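Local coordinates for protein lysine cyclodeaminase (Streptomyces pristinaespiralis, PDB 5YU3) that catalyses the NAD-dependent cyclisation and deamination of L-lysine, probably to L-pipecolic acid, as a member of the ornithine cyclodeaminase/mu-crystallin family, at residues Glu194-Ala199 against Val218-Gly223. Sequence-based numbering, arbitrary orientation.
Sequences EPARIA and VLPDTG. With NAD (nicotinamide-adenine-dinucleotide), chain F.
Two prolines open the contact: Pro195 CB lies 3.6 Å from Pro220 CD, where the first turn of helix 195-201 meets the loop between strands 204-207 and 229-232. The Pro220 ring continues along that turn, its CG 3.9 Å from Ala196 N and 4.3 Å from Ala196 CB. Because CG and CD make these contacts, replacing the ring by an alanine is likely to open a gap beside Pro195 and Ala196 and let the loop backbone flex.

Leu219 can be followed outward. CB and CG are the lead-in: CB meets no helix atom closely, and CG comes no nearer than 4.4 Å to Ala199 CB. With CG anti to the backbone N (chi1 -173°), the side chain reaches out beside the carbonyl carbon and brings CD1 up to the helix, 4.0 Å from both Pro195 O and Ala199 CB, while CD2 turns off it. Ile205 of strand 204-207 also touches this leucine, placing the contact against the parallel sheet of the Rossmann-type NAD-binding domain. On the cofactor side, Val218 CG1 approaches the adenine amino nitrogen NAD N6A at 3.5 Å.

No direct hydrogen bond joins the segments. Instead, one water donates to Ala196 O (3.0 Å) and Gly223 O and accepts from Thr222 OG1, tying the helix to the loop. Ala199 O and Gly223 O come within 3.5 Å, but both are acceptors and do not bond to each other. The chemistry therefore implies apolar packing supplemented by a water bridge, in a loop that also carries an adenine contact.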
# COMPACT_ATOMS: atom_id res chain seq x y z
N GLU A 194 -26.64 11.52 -27.79
CA GLU A 194 -25.57 12.47 -27.58
C GLU A 194 -25.73 13.15 -26.21
O GLU A 194 -26.82 13.20 -25.65
CB GLU A 194 -25.54 13.50 -28.71
CG GLU A 194 -24.56 13.07 -29.80
CD GLU A 194 -24.69 13.86 -31.08
OE1 GLU A 194 -24.76 15.10 -31.01
OE2 GLU A 194 -24.73 13.22 -32.15
N PRO A 195 -24.62 13.65 -25.65
CA PRO A 195 -24.69 14.18 -24.27
C PRO A 195 -25.74 15.25 -24.06
O PRO A 195 -26.36 15.29 -22.99
CB PRO A 195 -23.27 14.71 -24.05
CG PRO A 195 -22.40 13.91 -25.13
CD PRO A 195 -23.20 13.61 -26.13
N ALA A 196 -25.98 16.13 -25.04
CA ALA A 196 -27.00 17.16 -24.85
C ALA A 196 -28.38 16.53 -24.70
O ALA A 196 -29.20 17.01 -23.90
CB ALA A 196 -26.97 18.16 -26.01
N ARG A 197 -28.66 15.45 -25.44
CA ARG A 197 -29.94 14.78 -25.28
C ARG A 197 -30.03 14.09 -23.93
O ARG A 197 -31.09 14.11 -23.29
CB ARG A 197 -30.15 13.77 -26.41
CG ARG A 197 -31.40 12.92 -26.21
CD ARG A 197 -31.91 12.20 -27.46
NE ARG A 197 -33.16 11.53 -27.13
CZ ARG A 197 -33.40 10.23 -27.28
NH1 ARG A 197 -32.49 9.43 -27.81
NH2 ARG A 197 -34.58 9.73 -26.92
N ILE A 198 -28.93 13.49 -23.47
CA ILE A 198 -28.92 12.85 -22.16
C ILE A 198 -29.19 13.88 -21.07
O ILE A 198 -29.99 13.64 -20.16
CB ILE A 198 -27.57 12.13 -21.95
CG1 ILE A 198 -27.44 10.96 -22.93
CG2 ILE A 198 -27.42 11.66 -20.50
CD1 ILE A 198 -26.05 10.33 -22.96
N ALA A 199 -28.54 15.05 -21.16
CA ALA A 199 -28.78 16.12 -20.19
C ALA A 199 -30.25 16.53 -20.16
O ALA A 199 -30.82 16.73 -19.09
CB ALA A 199 -27.88 17.31 -20.51
N VAL A 218 -17.64 16.38 -19.62
CA VAL A 218 -18.14 15.33 -20.50
C VAL A 218 -19.64 15.43 -20.68
O VAL A 218 -20.21 14.75 -21.55
CB VAL A 218 -17.80 13.92 -19.95
CG1 VAL A 218 -16.31 13.81 -19.66
CG2 VAL A 218 -18.64 13.62 -18.69
N LEU A 219 -20.32 16.22 -19.84
CA LEU A 219 -21.71 16.57 -19.95
C LEU A 219 -21.78 18.07 -20.15
O LEU A 219 -21.12 18.81 -19.42
CB LEU A 219 -22.47 16.17 -18.67
CG LEU A 219 -23.99 16.30 -18.61
CD1 LEU A 219 -24.67 15.18 -19.41
CD2 LEU A 219 -24.45 16.27 -17.15
N PRO A 220 -22.52 18.56 -21.15
CA PRO A 220 -22.51 20.00 -21.44
C PRO A 220 -23.36 20.80 -20.47
O PRO A 220 -24.34 20.31 -19.91
CB PRO A 220 -23.07 20.07 -22.86
CG PRO A 220 -23.94 18.71 -22.94
CD PRO A 220 -23.35 17.83 -22.18
N ASP A 221 -22.95 22.06 -20.28
CA ASP A 221 -23.68 23.01 -19.44
C ASP A 221 -24.89 23.50 -20.23
O ASP A 221 -24.83 24.50 -20.94
CB ASP A 221 -22.78 24.17 -19.03
CG ASP A 221 -23.47 25.15 -18.08
OD1 ASP A 221 -24.61 24.88 -17.64
OD2 ASP A 221 -22.85 26.18 -17.78
N THR A 222 -25.98 22.76 -20.12
CA THR A 222 -27.20 23.11 -20.83
C THR A 222 -28.40 22.70 -19.98
O THR A 222 -28.26 22.40 -18.79
CB THR A 222 -27.20 22.47 -22.23
OG1 THR A 222 -28.51 22.56 -22.79
CG2 THR A 222 -26.76 21.01 -22.15
N GLY A 223 -29.58 22.72 -20.59
CA GLY A 223 -30.80 22.41 -19.88
C GLY A 223 -30.81 21.01 -19.31
O GLY A 223 -30.46 20.05 -20.01
PA NAD F . -13.05 2.25 -18.76
O1A NAD F . -11.78 2.51 -19.50
O2A NAD F . -13.62 0.84 -18.71
O5B NAD F . -14.21 3.16 -19.40
C5B NAD F . -14.03 4.58 -19.51
C4B NAD F . -14.79 5.01 -20.75
O4B NAD F . -14.79 6.44 -20.82
C3B NAD F . -14.11 4.53 -22.04
O3B NAD F . -15.01 3.70 -22.80
C2B NAD F . -13.77 5.81 -22.78
O2B NAD F . -13.91 5.72 -24.19
C1B NAD F . -14.79 6.77 -22.21
N9A NAD F . -14.49 8.21 -22.34
C8A NAD F . -13.29 8.83 -22.27
N7A NAD F . -13.44 10.19 -22.42
C5A NAD F . -14.77 10.42 -22.59
C6A NAD F . -15.64 11.59 -22.80
N6A NAD F . -15.12 12.84 -22.86
N1A NAD F . -16.97 11.37 -22.90
C2A NAD F . -17.53 10.15 -22.84
N3A NAD F . -16.80 9.04 -22.67
C4A NAD F . -15.44 9.12 -22.53
O3 NAD F . -12.83 2.78 -17.24
PN NAD F . -13.81 2.57 -15.99
O1N NAD F . -15.24 2.60 -16.48
O2N NAD F . -13.29 1.39 -15.19
O5D NAD F . -13.50 3.89 -15.10
C5D NAD F . -14.03 5.16 -15.49
C4D NAD F . -13.66 6.19 -14.43
O4D NAD F . -14.19 5.80 -13.16
C3D NAD F . -12.16 6.30 -14.24
O3D NAD F . -11.83 7.69 -13.97
C2D NAD F . -11.91 5.51 -12.97
O2D NAD F . -10.69 5.86 -12.32
C1D NAD F . -13.15 5.89 -12.19
N1N NAD F . -13.46 5.01 -11.06
C2N NAD F . -14.05 5.57 -9.99
C3N NAD F . -14.37 4.80 -8.87
C7N NAD F . -15.03 5.46 -7.71
O7N NAD F . -15.12 4.89 -6.65
N7N NAD F . -15.56 6.69 -7.89
C4N NAD F . -14.12 3.43 -8.88
C5N NAD F . -13.54 2.88 -10.03
C6N NAD F . -13.23 3.69 -11.12
O HOH W 1 -29.52 19.70 -22.59